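Local coordinates for protein pyocin S5 (PDB 6THK) that probably kills bacteria as a channel-forming bacteriocin that is imported into the target cell and depolarises its cytoplasmic membrane, at residues A[96-101]-A[189-194]; A[142-147]-A[158-163]; A[205-210]-A[282-287]; A[389-394]-A[421-426]. The protein carries 1 engineered substitution. All coordinates share one frame; numbering follows the deposited sequence.

Interaction 1: A[96-101]-A[189-194]; sequences QERVDV and NKQKAL
Val99 meets Gln191 with the methyl that its first torsion (chi1 166°) sets beside its own backbone N: CG2 stands opposite the carbonyl carbon of Val99 and lies 3.9 Å from Gln191 CB. The other methyl, CG1, falls beside the carbonyl carbon and faces Lys192, whose NZ comes within 4.2 Å of Val99 CG1. The valine thus straddles two successive residues of the other helix, sliding past Gln191 in the opposite sense and lying at about a right angle to Lys192. Gln191 bends at its second torsion (chi2 -78°), and this turn delivers the amide oxygen to the aliphatic part of Arg98: Gln191 OE1 is 3.5 Å from Arg98 CD and 3.9 Å from Arg98 CG. It is a methylene that faces the oxygen, and the guanidinium plane is turned steeply against the amide plane, so the two polar groups are not laid flat on each other. The pairing joins helix 95-121 to helix 157-212 as neighbours in an antiparallel helical bundle; the short axes approach to 9.6 Å with 152° between their directions, and segment 189-194 falls in a predicted coiled coil. Val99 and Gln191 mark the closest backbone approach, with their CA atoms 6.5 Å apart. Val99 is the buried member of the contact, while Lys192 lies exposed at its margin. Gln191 also packs on Arg95 and Met102 of helix 95-121, and Arg98 touches Leu83 of helix 42-87, which brings helix 42-87 against helix 95-121.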
loop_
_atom_site.group_PDB
_atom_site.type_symbol
_atom_site.label_atom_id
_atom_site.label_comp_id
_atom_site.label_asym_id
_atom_site.label_seq_id
_atom_site.Cartn_x
_atom_site.Cartn_y
_atom_site.Cartn_z
ATOM N N GLN A 96 13.434 29.894 25.274
ATOM C CA GLN A 96 12.228 29.853 26.081
ATOM C C GLN A 96 12.505 30.418 27.467
ATOM O O GLN A 96 11.707 31.166 28.012
ATOM C CB GLN A 96 11.702 28.431 26.189
ATOM C CG GLN A 96 10.304 28.344 26.764
ATOM C CD GLN A 96 9.258 28.901 25.821
ATOM O OE1 GLN A 96 9.208 30.102 25.566
ATOM N NE2 GLN A 96 8.413 28.026 25.298
ATOM N N GLU A 97 13.638 30.035 28.033
ATOM C CA GLU A 97 14.064 30.515 29.347
ATOM C C GLU A 97 14.204 32.049 29.383
ATOM O O GLU A 97 13.748 32.669 30.341
ATOM C CB GLU A 97 15.337 29.796 29.812
ATOM C CG GLU A 97 15.049 28.382 30.291
ATOM C CD GLU A 97 16.244 27.571 30.749
ATOM O OE1 GLU A 97 17.361 27.797 30.229
ATOM O OE2 GLU A 97 16.061 26.704 31.634
ATOM N N ARG A 98 14.746 32.644 28.294
ATOM C CA ARG A 98 14.939 34.078 28.071
ATOM C C ARG A 98 13.585 34.792 28.015
ATOM O O ARG A 98 13.383 35.769 28.734
ATOM C CB ARG A 98 15.729 34.305 26.769
ATOM C CG ARG A 98 16.794 35.395 26.880
ATOM C CD ARG A 98 17.958 35.188 25.927
ATOM N NE ARG A 98 19.189 34.770 26.603
ATOM C CZ ARG A 98 20.007 33.820 26.154
ATOM N NH1 ARG A 98 19.726 33.166 25.031
ATOM N NH2 ARG A 98 21.108 33.511 26.829
ATOM N N VAL A 99 12.654 34.276 27.198
ATOM C CA VAL A 99 11.292 34.790 27.016
ATOM C C VAL A 99 10.529 34.781 28.351
ATOM O O VAL A 99 9.884 35.770 28.689
ATOM C CB VAL A 99 10.554 33.987 25.900
ATOM C CG1 VAL A 99 9.047 34.234 25.911
ATOM C CG2 VAL A 99 11.132 34.305 24.527
ATOM N N ASP A 100 10.639 33.673 29.112
ATOM C CA ASP A 100 9.966 33.476 30.399
ATOM C C ASP A 100 10.409 34.471 31.482
ATOM O O ASP A 100 9.553 35.022 32.177
ATOM C CB ASP A 100 10.118 32.014 30.880
ATOM C CG ASP A 100 9.284 30.967 30.130
ATOM O OD1 ASP A 100 8.448 31.359 29.286
ATOM O OD2 ASP A 100 9.458 29.753 30.409
ATOM N N VAL A 101 11.730 34.705 31.614
ATOM C CA VAL A 101 12.301 35.647 32.579
ATOM C C VAL A 101 11.928 37.087 32.182
ATOM O O VAL A 101 11.375 37.814 33.002
ATOM C CB VAL A 101 13.836 35.439 32.759
ATOM C CG1 VAL A 101 14.474 36.572 33.561
ATOM C CG2 VAL A 101 14.133 34.093 33.414
ATOM N N ASN A 189 9.827 40.879 22.354
ATOM C CA ASN A 189 9.174 40.580 21.089
ATOM C C ASN A 189 10.153 40.020 20.071
ATOM O O ASN A 189 9.820 39.126 19.303
ATOM C CB ASN A 189 8.459 41.810 20.542
ATOM C CG ASN A 189 7.082 41.996 21.141
ATOM O OD1 ASN A 189 6.608 41.158 21.896
ATOM N ND2 ASN A 189 6.437 43.100 20.809
ATOM N N LYS A 190 11.355 40.570 20.052
ATOM C CA LYS A 190 12.382 40.098 19.145
ATOM C C LYS A 190 12.746 38.662 19.488
ATOM O O LYS A 190 12.948 37.838 18.609
ATOM C CB LYS A 190 13.610 41.003 19.217
ATOM C CG LYS A 190 14.937 40.275 19.186
ATOM C CD LYS A 190 16.088 41.261 19.240
ATOM C CE LYS A 190 17.168 40.909 18.235
ATOM N NZ LYS A 190 18.513 40.877 18.870
ATOM N N GLN A 191 12.838 38.374 20.779
ATOM C CA GLN A 191 13.159 37.032 21.236
ATOM C C GLN A 191 12.066 36.055 20.841
ATOM O O GLN A 191 12.343 34.923 20.472
ATOM C CB GLN A 191 13.384 37.006 22.743
ATOM C CG GLN A 191 14.628 37.748 23.173
ATOM C CD GLN A 191 15.891 36.956 22.936
ATOM O OE1 GLN A 191 15.918 35.746 23.113
ATOM N NE2 GLN A 191 16.948 37.641 22.542
ATOM N N LYS A 192 10.820 36.492 20.948
ATOM C CA LYS A 192 9.693 35.660 20.572
ATOM C C LYS A 192 9.759 35.359 19.087
ATOM O O LYS A 192 9.497 34.241 18.658
ATOM C CB LYS A 192 8.381 36.365 20.889
ATOM C CG LYS A 192 7.807 36.036 22.248
ATOM C CD LYS A 192 6.979 37.190 22.768
ATOM C CE LYS A 192 5.799 36.694 23.573
ATOM N NZ LYS A 192 6.004 36.920 25.028
ATOM N N ALA A 193 10.114 36.366 18.300
ATOM C CA ALA A 193 10.208 36.198 16.862
ATOM C C ALA A 193 11.299 35.206 16.513
ATOM O O ALA A 193 11.127 34.368 15.641
ATOM C CB ALA A 193 10.472 37.531 16.189
ATOM N N LEU A 194 12.425 35.301 17.204
ATOM C CA LEU A 194 13.536 34.398 16.969
ATOM C C LEU A 194 13.155 32.972 17.315
ATOM O O LEU A 194 13.541 32.032 16.638
ATOM C CB LEU A 194 14.760 34.829 17.765
ATOM C CG LEU A 194 15.806 35.565 16.939
ATOM C CD1 LEU A 194 15.205 36.804 16.300
ATOM C CD2 LEU A 194 17.002 35.935 17.794
#

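Interaction 2: A[142-147]-A[158-163]; sequences KIWEKN and QQLVRD
Leu160 fits against two consecutive residues, Ile143 and Trp144, with a different methyl for each. Its CD2 packs on the root of the tryptophan, 3.6 Å from Trp144 CB and 3.9 Å from Trp144 N, while its CD1 lies 4.0 Å from Ile143 CG2. Closer to the backbone, Leu160 CB comes obliquely upon the indole, 4.1 Å from Trp144 CD1. With CG trans to the backbone N of Leu160 (chi1 174°), the branch point is carried toward helix 133-145, and from CG the two methyls part, CD2 to Trp144 and CD1 to Ile143. The CA atoms of Trp144 and Leu160 are 7.0 Å apart, the closest backbone pair between the two segments.

Beyond this first shell, the indole is held by groups from the connection between the helices and from the first residue of helix 157-212. Trp144 NE1 is hydrogen-bonded to the carbonyl oxygen of Tyr155, Arg152 makes a cation-pi contact with the ring, and Phe157 meets it edge-to-face. Tyr155 also touches Leu160, and its hydroxyl is hydrogen-bonded to Asp163, while Pro124 packs on Ile143. The contact joins helix 133-145 to the start of helix 157-212 across the intervening helix 149-154. Between the segments themselves the methyl contacts are apolar and carry no hydrogen-bond direction, whereas the polar and aromatic partners of Trp144 hold its indole.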
loop_
_atom_site.group_PDB
_atom_site.type_symbol
_atom_site.label_atom_id
_atom_site.label_comp_id
_atom_site.label_asym_id
_atom_site.label_seq_id
_atom_site.Cartn_x
_atom_site.Cartn_y
_atom_site.Cartn_z
ATOM N N LYS A 142 -4.145 76.446 43.597
ATOM C CA LYS A 142 -5.417 76.201 42.938
ATOM C C LYS A 142 -5.956 74.838 43.344
ATOM O O LYS A 142 -7.151 74.676 43.526
ATOM C CB LYS A 142 -5.271 76.290 41.422
ATOM N N ILE A 143 -5.080 73.848 43.456
ATOM C CA ILE A 143 -5.516 72.527 43.876
ATOM C C ILE A 143 -6.062 72.590 45.292
ATOM O O ILE A 143 -7.110 72.036 45.585
ATOM C CB ILE A 143 -4.360 71.512 43.860
ATOM C CG1 ILE A 143 -3.880 71.277 42.431
ATOM C CG2 ILE A 143 -4.789 70.196 44.476
ATOM C CD1 ILE A 143 -2.582 70.501 42.338
ATOM N N TRP A 144 -5.358 73.299 46.162
ATOM C CA TRP A 144 -5.765 73.422 47.552
ATOM C C TRP A 144 -7.087 74.143 47.710
ATOM O O TRP A 144 -7.933 73.739 48.493
ATOM C CB TRP A 144 -4.693 74.151 48.350
ATOM C CG TRP A 144 -4.820 73.982 49.817
ATOM C CD1 TRP A 144 -4.896 72.813 50.499
ATOM C CD2 TRP A 144 -4.874 75.021 50.796
ATOM N NE1 TRP A 144 -4.996 73.053 51.842
ATOM C CE2 TRP A 144 -4.983 74.405 52.050
ATOM C CE3 TRP A 144 -4.836 76.413 50.732
ATOM C CZ2 TRP A 144 -5.062 75.128 53.229
ATOM C CZ3 TRP A 144 -4.913 77.129 51.901
ATOM C CH2 TRP A 144 -5.023 76.487 53.134
ATOM N N GLU A 145 -7.261 75.206 46.944
ATOM C CA GLU A 145 -8.477 76.011 47.011
ATOM C C GLU A 145 -9.777 75.237 46.693
ATOM O O GLU A 145 -10.851 75.635 47.125
ATOM C CB GLU A 145 -8.328 77.331 46.222
ATOM C CG GLU A 145 -7.310 78.308 46.831
ATOM C CD GLU A 145 -7.113 79.578 46.011
ATOM O OE1 GLU A 145 -7.622 79.615 44.879
ATOM O OE2 GLU A 145 -6.457 80.539 46.487
ATOM N N LYS A 146 -9.610 74.118 46.027
ATOM C CA LYS A 146 -10.733 73.304 45.693
ATOM C C LYS A 146 -11.463 72.793 46.918
ATOM O O LYS A 146 -12.541 72.257 46.803
ATOM C CB LYS A 146 -10.271 72.154 44.834
ATOM C CG LYS A 146 -10.382 72.480 43.366
ATOM C CD LYS A 146 -9.149 72.094 42.587
ATOM C CE LYS A 146 -9.233 70.659 42.126
ATOM N NZ LYS A 146 -9.563 70.580 40.680
ATOM N N ASN A 147 -10.882 73.000 48.081
ATOM C CA ASN A 147 -11.493 72.516 49.288
ATOM C C ASN A 147 -12.255 73.581 50.025
ATOM O O ASN A 147 -12.134 74.759 49.748
ATOM C CB ASN A 147 -10.426 71.949 50.194
ATOM C CG ASN A 147 -9.948 70.595 49.736
ATOM O OD1 ASN A 147 -10.678 69.860 49.088
ATOM N ND2 ASN A 147 -8.723 70.260 50.075
ATOM N N GLN A 158 0.704 73.103 53.742
ATOM C CA GLN A 158 1.986 72.414 53.892
ATOM C C GLN A 158 1.827 70.913 53.698
ATOM O O GLN A 158 2.764 70.261 53.227
ATOM C CB GLN A 158 2.641 72.728 55.243
ATOM C CG GLN A 158 3.015 74.207 55.423
ATOM C CD GLN A 158 3.644 74.844 54.196
ATOM O OE1 GLN A 158 4.665 74.389 53.673
ATOM N NE2 GLN A 158 3.034 75.916 53.726
ATOM N N GLN A 159 0.626 70.375 54.048
ATOM C CA GLN A 159 0.273 68.964 53.895
ATOM C C GLN A 159 0.105 68.638 52.442
ATOM O O GLN A 159 0.600 67.598 51.997
ATOM C CB GLN A 159 -0.980 68.572 54.692
ATOM C CG GLN A 159 -1.125 67.056 54.920
ATOM C CD GLN A 159 0.115 66.333 55.447
ATOM O OE1 GLN A 159 0.992 66.902 56.116
ATOM N NE2 GLN A 159 0.194 65.045 55.147
ATOM N N LEU A 160 -0.487 69.564 51.690
ATOM C CA LEU A 160 -0.674 69.404 50.257
ATOM C C LEU A 160 0.672 69.447 49.543
ATOM O O LEU A 160 0.913 68.693 48.614
ATOM C CB LEU A 160 -1.581 70.489 49.702
ATOM C CG LEU A 160 -1.696 70.447 48.183
ATOM C CD1 LEU A 160 -2.733 69.426 47.765
ATOM C CD2 LEU A 160 -2.023 71.811 47.611
ATOM N N VAL A 161 1.533 70.359 49.969
ATOM C CA VAL A 161 2.894 70.481 49.425
ATOM C C VAL A 161 3.587 69.108 49.465
ATOM O O VAL A 161 4.035 68.651 48.427
ATOM C CB VAL A 161 3.710 71.647 50.080
ATOM C CG1 VAL A 161 5.211 71.549 49.798
ATOM C CG2 VAL A 161 3.185 72.996 49.608
ATOM N N ARG A 162 3.549 68.414 50.624
ATOM C CA ARG A 162 4.115 67.070 50.824
ATOM C C ARG A 162 3.561 66.047 49.819
ATOM O O ARG A 162 4.337 65.342 49.167
ATOM C CB ARG A 162 3.879 66.588 52.263
ATOM C CG ARG A 162 5.166 66.480 53.063
ATOM C CD ARG A 162 4.928 65.786 54.381
ATOM N NE ARG A 162 4.985 66.724 55.499
ATOM C CZ ARG A 162 4.420 66.508 56.681
ATOM N NH1 ARG A 162 3.733 65.393 56.901
ATOM N NH2 ARG A 162 4.527 67.407 57.648
ATOM N N ASP A 163 2.218 66.031 49.654
ATOM C CA ASP A 163 1.477 65.159 48.743
ATOM C C ASP A 163 1.813 65.429 47.280
ATOM O O ASP A 163 1.921 64.480 46.486
ATOM C CB ASP A 163 -0.037 65.279 49.001
ATOM C CG ASP A 163 -0.458 64.729 50.361
ATOM O OD1 ASP A 163 0.350 64.010 50.988
ATOM O OD2 ASP A 163 -1.618 64.972 50.773
#

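Interaction 3: A[205-210]-A[282-287]; sequences RDYRTR and GELLVD
Tyr207 reaches Leu284 and Glu283 through CD1, CE1, CZ and OH. From CB, the first torsion (168°) turns the ring away from its own amide nitrogen and toward helix 272-338. CD1 is the first ring atom to touch, 3.9 Å from both Leu284 CG and Leu284 CD2; CE1 follows, 3.7 Å from Leu284 CD2, and the methyl approaches the ring obliquely. Further out, CZ lies 4.1 Å from Glu283 CB. The hydroxyl ends over the aliphatic start of that glutamate, with Tyr207 OH 3.4 Å from Glu283 CB, and makes no hydrogen bond to its carboxylate, whose plane is turned 65° from the ring. One turn along helix 157-212, Arg210 CB meets the other leucine methyl, Leu284 CD1, at 3.8 Å, so Leu284 sits between tyrosine and arginine. Tyr280 stacks on Tyr207, extending the contact toward the preceding turn of helix 272-338. The local axes are 11.0 Å apart and only 3° from parallel, and both segments lie in predicted coiled coils. Side-by-side packing of this kind, a modest surface contact, belongs to a long helical bundle; the Leu284 side chain is about 7 Å from a zinc ion bound by Glu221 and Glu288.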
loop_
_atom_site.group_PDB
_atom_site.type_symbol
_atom_site.label_atom_id
_atom_site.label_comp_id
_atom_site.label_asym_id
_atom_site.label_seq_id
_atom_site.Cartn_x
_atom_site.Cartn_y
_atom_site.Cartn_z
ATOM N N ARG A 205 12.616 20.633 9.110
ATOM C CA ARG A 205 13.471 19.470 9.367
ATOM C C ARG A 205 12.670 18.172 9.520
ATOM O O ARG A 205 13.049 17.168 8.916
ATOM C CB ARG A 205 14.331 19.701 10.611
ATOM C CG ARG A 205 15.805 19.690 10.296
ATOM C CD ARG A 205 16.575 20.577 11.230
ATOM N NE ARG A 205 17.175 21.694 10.505
ATOM C CZ ARG A 205 17.064 22.967 10.866
ATOM N NH1 ARG A 205 16.383 23.299 11.957
ATOM N NH2 ARG A 205 17.645 23.920 10.148
ATOM N N ASP A 206 11.569 18.200 10.325
ATOM C CA ASP A 206 10.672 17.058 10.571
ATOM C C ASP A 206 9.944 16.649 9.292
ATOM O O ASP A 206 9.788 15.462 9.025
ATOM C CB ASP A 206 9.663 17.345 11.713
ATOM C CG ASP A 206 10.269 17.444 13.113
ATOM O OD1 ASP A 206 11.374 16.888 13.328
ATOM O OD2 ASP A 206 9.613 18.035 14.006
ATOM N N TYR A 207 9.545 17.637 8.487
ATOM C CA TYR A 207 8.846 17.441 7.227
ATOM C C TYR A 207 9.731 16.780 6.165
ATOM O O TYR A 207 9.282 15.822 5.540
ATOM C CB TYR A 207 8.291 18.777 6.739
ATOM C CG TYR A 207 7.796 18.786 5.314
ATOM C CD1 TYR A 207 6.628 18.120 4.957
ATOM C CD2 TYR A 207 8.453 19.522 4.335
ATOM C CE1 TYR A 207 6.126 18.185 3.660
ATOM C CE2 TYR A 207 7.953 19.607 3.037
ATOM C CZ TYR A 207 6.790 18.936 2.704
ATOM O OH TYR A 207 6.323 18.982 1.412
ATOM N N ARG A 208 10.941 17.287 5.992
ATOM C CA ARG A 208 11.850 16.755 5.003
ATOM C C ARG A 208 12.165 15.310 5.321
ATOM O O ARG A 208 12.216 14.479 4.426
ATOM C CB ARG A 208 13.136 17.572 4.991
ATOM C CG ARG A 208 13.432 18.239 3.667
ATOM C CD ARG A 208 14.140 19.566 3.868
ATOM N NE ARG A 208 13.723 20.554 2.877
ATOM C CZ ARG A 208 14.213 21.787 2.796
ATOM N NH1 ARG A 208 13.772 22.612 1.860
ATOM N NH2 ARG A 208 15.143 22.194 3.645
ATOM N N THR A 209 12.378 15.013 6.597
ATOM C CA THR A 209 12.683 13.653 7.021
ATOM C C THR A 209 11.512 12.716 6.741
ATOM O O THR A 209 11.697 11.593 6.285
ATOM C CB THR A 209 13.100 13.599 8.510
ATOM O OG1 THR A 209 12.083 12.968 9.297
ATOM C CG2 THR A 209 13.344 14.997 9.050
ATOM N N ARG A 210 10.312 13.178 7.060
ATOM C CA ARG A 210 9.095 12.422 6.817
ATOM C C ARG A 210 8.848 12.228 5.327
ATOM O O ARG A 210 8.383 11.184 4.898
ATOM C CB ARG A 210 7.908 13.094 7.488
ATOM C CG ARG A 210 7.750 12.703 8.944
ATOM C CD ARG A 210 7.304 13.876 9.793
ATOM N NE ARG A 210 7.717 13.725 11.182
ATOM C CZ ARG A 210 6.951 14.033 12.221
ATOM N NH1 ARG A 210 5.731 14.507 12.019
ATOM N NH2 ARG A 210 7.399 13.870 13.457
ATOM N N GLY A 282 -0.559 18.500 4.765
ATOM C CA GLY A 282 -1.339 18.437 3.550
ATOM C C GLY A 282 -0.483 17.963 2.396
ATOM O O GLY A 282 -0.934 17.200 1.559
ATOM N N GLU A 283 0.750 18.446 2.327
ATOM C CA GLU A 283 1.658 18.021 1.274
ATOM C C GLU A 283 1.960 16.542 1.423
ATOM O O GLU A 283 1.975 15.810 0.449
ATOM C CB GLU A 283 2.968 18.805 1.327
ATOM C CG GLU A 283 2.850 20.255 0.899
ATOM C CD GLU A 283 2.966 20.436 -0.599
ATOM O OE1 GLU A 283 3.933 19.914 -1.189
ATOM O OE2 GLU A 283 2.090 21.102 -1.186
ATOM N N LEU A 284 2.183 16.124 2.663
ATOM C CA LEU A 284 2.505 14.745 3.000
ATOM C C LEU A 284 1.378 13.798 2.653
ATOM O O LEU A 284 1.611 12.677 2.228
ATOM C CB LEU A 284 2.843 14.623 4.485
ATOM C CG LEU A 284 4.244 15.056 4.909
ATOM C CD1 LEU A 284 4.582 14.505 6.281
ATOM C CD2 LEU A 284 5.278 14.617 3.890
ATOM N N LEU A 285 0.155 14.253 2.879
ATOM C CA LEU A 285 -1.049 13.473 2.594
ATOM C C LEU A 285 -1.198 13.176 1.095
ATOM O O LEU A 285 -1.518 12.041 0.735
ATOM C CB LEU A 285 -2.316 14.168 3.136
ATOM C CG LEU A 285 -2.650 14.021 4.624
ATOM C CD1 LEU A 285 -3.949 14.709 4.950
ATOM C CD2 LEU A 285 -2.776 12.569 5.034
ATOM N N VAL A 286 -0.951 14.175 0.221
ATOM C CA VAL A 286 -1.055 13.996 -1.238
ATOM C C VAL A 286 -0.032 12.963 -1.706
ATOM O O VAL A 286 -0.376 12.080 -2.489
ATOM C CB VAL A 286 -1.021 15.332 -2.047
ATOM C CG1 VAL A 286 -0.008 16.315 -1.493
ATOM C CG2 VAL A 286 -0.795 15.104 -3.540
ATOM N N ASP A 287 1.190 13.034 -1.158
ATOM C CA ASP A 287 2.292 12.123 -1.434
ATOM C C ASP A 287 1.915 10.680 -1.075
ATOM O O ASP A 287 2.143 9.771 -1.868
ATOM C CB ASP A 287 3.544 12.592 -0.678
ATOM C CG ASP A 287 4.161 13.893 -1.183
ATOM O OD1 ASP A 287 3.536 14.563 -2.040
ATOM O OD2 ASP A 287 5.258 14.260 -0.696
#

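Interaction 4: A[389-394]-A[421-426]; sequences KAFDSL and SLYQEF
Phe391, Tyr423 and Phe426 form an aromatic cluster between helix 381-392 and helix 419-431. The Phe391 and Tyr423 rings are nearly parallel, with 17° between their planes, but slid so far apart that they barely overlap; their centroids are 5.8 Å apart, and Phe391 CE1 approaches Tyr423 CD1 to 4.0 Å. Phe391 and Phe426 meet obliquely, with CZ of Phe391 over one face of the Phe426 ring toward its rim. The closest carbons of this second pair are modelled too near each other, so its fine spacing is doubtful.

Leu394 adds a CH-pi contact, lowering CD1 onto the face of Tyr423, 3.4 Å from the centroid and 15° off the ring normal, almost over its centre. A first torsion of -155° places CG beside the carbonyl carbon of Leu394 and sends the methyls from the loop after helix 381-392 across to the tyrosine.

No hydrogen bond crosses between the segments; Tyr423 OH is bonded to Thr461 OG1. Val475 of helix 468-481 touches both phenylalanines, and Trp435 and Phe438 meet Phe426 edge-to-face, placing the cluster in the helical core of the colicin pore-forming domain. With three of the four touching residues buried, the contact is held by dispersion and the hydrophobic effect, and the one phenolic hydroxyl brought into it has its hydrogen bond.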
loop_
_atom_site.group_PDB
_atom_site.type_symbol
_atom_site.label_atom_id
_atom_site.label_comp_id
_atom_site.label_asym_id
_atom_site.label_seq_id
_atom_site.Cartn_x
_atom_site.Cartn_y
_atom_site.Cartn_z
ATOM N N LYS A 389 -6.245 -49.984 -48.264
ATOM C CA LYS A 389 -6.850 -48.801 -48.890
ATOM C C LYS A 389 -7.418 -47.820 -47.885
ATOM O O LYS A 389 -7.237 -46.609 -48.065
ATOM C CB LYS A 389 -7.912 -49.197 -49.922
ATOM N N ALA A 390 -8.024 -48.330 -46.824
ATOM C CA ALA A 390 -8.603 -47.508 -45.774
ATOM C C ALA A 390 -7.537 -46.684 -45.074
ATOM O O ALA A 390 -7.726 -45.523 -44.789
ATOM C CB ALA A 390 -9.318 -48.375 -44.773
ATOM N N PHE A 391 -6.411 -47.316 -44.807
ATOM C CA PHE A 391 -5.300 -46.683 -44.159
ATOM C C PHE A 391 -4.682 -45.586 -45.010
ATOM O O PHE A 391 -4.211 -44.611 -44.487
ATOM C CB PHE A 391 -4.251 -47.718 -43.837
ATOM C CG PHE A 391 -4.488 -48.445 -42.558
ATOM C CD1 PHE A 391 -4.730 -47.765 -41.399
ATOM C CD2 PHE A 391 -4.429 -49.815 -42.514
ATOM C CE1 PHE A 391 -4.913 -48.443 -40.223
ATOM C CE2 PHE A 391 -4.608 -50.507 -41.344
ATOM C CZ PHE A 391 -4.859 -49.816 -40.194
ATOM N N ASP A 392 -4.682 -45.769 -46.322
ATOM C CA ASP A 392 -4.131 -44.801 -47.258
ATOM C C ASP A 392 -4.997 -43.569 -47.238
ATOM O O ASP A 392 -4.498 -42.483 -47.364
ATOM C CB ASP A 392 -4.099 -45.360 -48.687
ATOM C CG ASP A 392 -2.762 -45.967 -49.068
ATOM O OD1 ASP A 392 -1.905 -46.101 -48.185
ATOM O OD2 ASP A 392 -2.567 -46.331 -50.249
ATOM N N SER A 393 -6.298 -43.746 -47.087
ATOM C CA SER A 393 -7.247 -42.642 -47.065
ATOM C C SER A 393 -7.305 -41.900 -45.731
ATOM O O SER A 393 -8.062 -40.956 -45.576
ATOM C CB SER A 393 -8.643 -43.167 -47.398
ATOM O OG SER A 393 -9.652 -42.266 -46.996
ATOM N N LEU A 394 -6.527 -42.375 -44.777
ATOM C CA LEU A 394 -6.439 -41.821 -43.417
ATOM C C LEU A 394 -6.191 -40.332 -43.343
ATOM O O LEU A 394 -5.233 -39.810 -43.915
ATOM C CB LEU A 394 -5.396 -42.557 -42.559
ATOM C CG LEU A 394 -5.615 -42.492 -41.050
ATOM C CD1 LEU A 394 -5.336 -43.828 -40.418
ATOM C CD2 LEU A 394 -4.800 -41.362 -40.412
ATOM N N SER A 421 3.769 -42.461 -41.077
ATOM C CA SER A 421 4.820 -43.478 -40.990
ATOM C C SER A 421 4.296 -44.751 -40.368
ATOM O O SER A 421 4.619 -45.838 -40.849
ATOM C CB SER A 421 6.011 -42.965 -40.190
ATOM O OG SER A 421 7.076 -43.899 -40.235
ATOM N N LEU A 422 3.515 -44.601 -39.310
ATOM C CA LEU A 422 2.950 -45.718 -38.582
ATOM C C LEU A 422 1.941 -46.492 -39.409
ATOM O O LEU A 422 1.984 -47.708 -39.480
ATOM C CB LEU A 422 2.280 -45.209 -37.313
ATOM C CG LEU A 422 1.680 -46.300 -36.441
ATOM C CD1 LEU A 422 2.690 -47.416 -36.286
ATOM C CD2 LEU A 422 1.277 -45.737 -35.096
ATOM N N TYR A 423 1.024 -45.761 -40.020
ATOM C CA TYR A 423 -0.015 -46.351 -40.842
ATOM C C TYR A 423 0.529 -47.058 -42.067
ATOM O O TYR A 423 -0.001 -48.072 -42.488
ATOM C CB TYR A 423 -1.077 -45.318 -41.175
ATOM C CG TYR A 423 -1.778 -44.877 -39.928
ATOM C CD1 TYR A 423 -2.181 -45.805 -38.985
ATOM C CD2 TYR A 423 -1.998 -43.541 -39.665
ATOM C CE1 TYR A 423 -2.807 -45.417 -37.826
ATOM C CE2 TYR A 423 -2.620 -43.141 -38.504
ATOM C CZ TYR A 423 -3.028 -44.085 -37.594
ATOM O OH TYR A 423 -3.655 -43.687 -36.447
ATOM N N GLN A 424 1.572 -46.497 -42.654
ATOM C CA GLN A 424 2.176 -47.116 -43.806
ATOM C C GLN A 424 2.730 -48.475 -43.422
ATOM O O GLN A 424 2.539 -49.444 -44.128
ATOM C CB GLN A 424 3.299 -46.242 -44.331
ATOM C CG GLN A 424 4.272 -46.980 -45.219
ATOM C CD GLN A 424 4.194 -46.511 -46.647
ATOM O OE1 GLN A 424 3.222 -45.880 -47.048
ATOM N NE2 GLN A 424 5.218 -46.812 -47.420
ATOM N N GLU A 425 3.403 -48.554 -42.285
ATOM C CA GLU A 425 3.931 -49.838 -41.844
ATOM C C GLU A 425 2.789 -50.819 -41.510
ATOM O O GLU A 425 2.922 -52.014 -41.707
ATOM C CB GLU A 425 5.087 -49.726 -40.824
ATOM C CG GLU A 425 5.892 -51.042 -40.653
ATOM C CD GLU A 425 6.822 -51.384 -41.820
ATOM O OE1 GLU A 425 7.019 -50.467 -42.639
ATOM O OE2 GLU A 425 7.341 -52.541 -41.931
ATOM N N PHE A 426 1.688 -50.314 -40.964
ATOM C CA PHE A 426 0.534 -51.160 -40.696
ATOM C C PHE A 426 -0.028 -51.710 -42.005
ATOM O O PHE A 426 -0.351 -52.886 -42.103
ATOM C CB PHE A 426 -0.549 -50.381 -39.961
ATOM C CG PHE A 426 -1.581 -51.250 -39.315
ATOM C CD1 PHE A 426 -2.426 -52.020 -40.082
ATOM C CD2 PHE A 426 -1.703 -51.305 -37.945
ATOM C CE1 PHE A 426 -3.387 -52.819 -39.500
ATOM C CE2 PHE A 426 -2.651 -52.111 -37.351
ATOM C CZ PHE A 426 -3.496 -52.871 -38.132
#

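Overall arrangement
Interactions 1, 2 and 3 all draw on helix 157-212, which passes from the Trp144 packing of interaction 2 through the antiparallel pairing of interaction 1 to the parallel one of interaction 3. Their centres are spaced accordingly: 46 Å from interaction 2 to interaction 1, and 28 Å from there to interaction 3. Along the chain, interaction 2 is nested inside the loop closed by interaction 1, and interaction 3 follows. Interaction 4 stands apart in the pore-forming domain, its centre 150 Å from that of interaction 2. A zinc ion lies about 7 Å from the Leu284 side chain in interaction 3, whereas the Phe391 side chain is about 11 Å from that of zinc-binding Asp383.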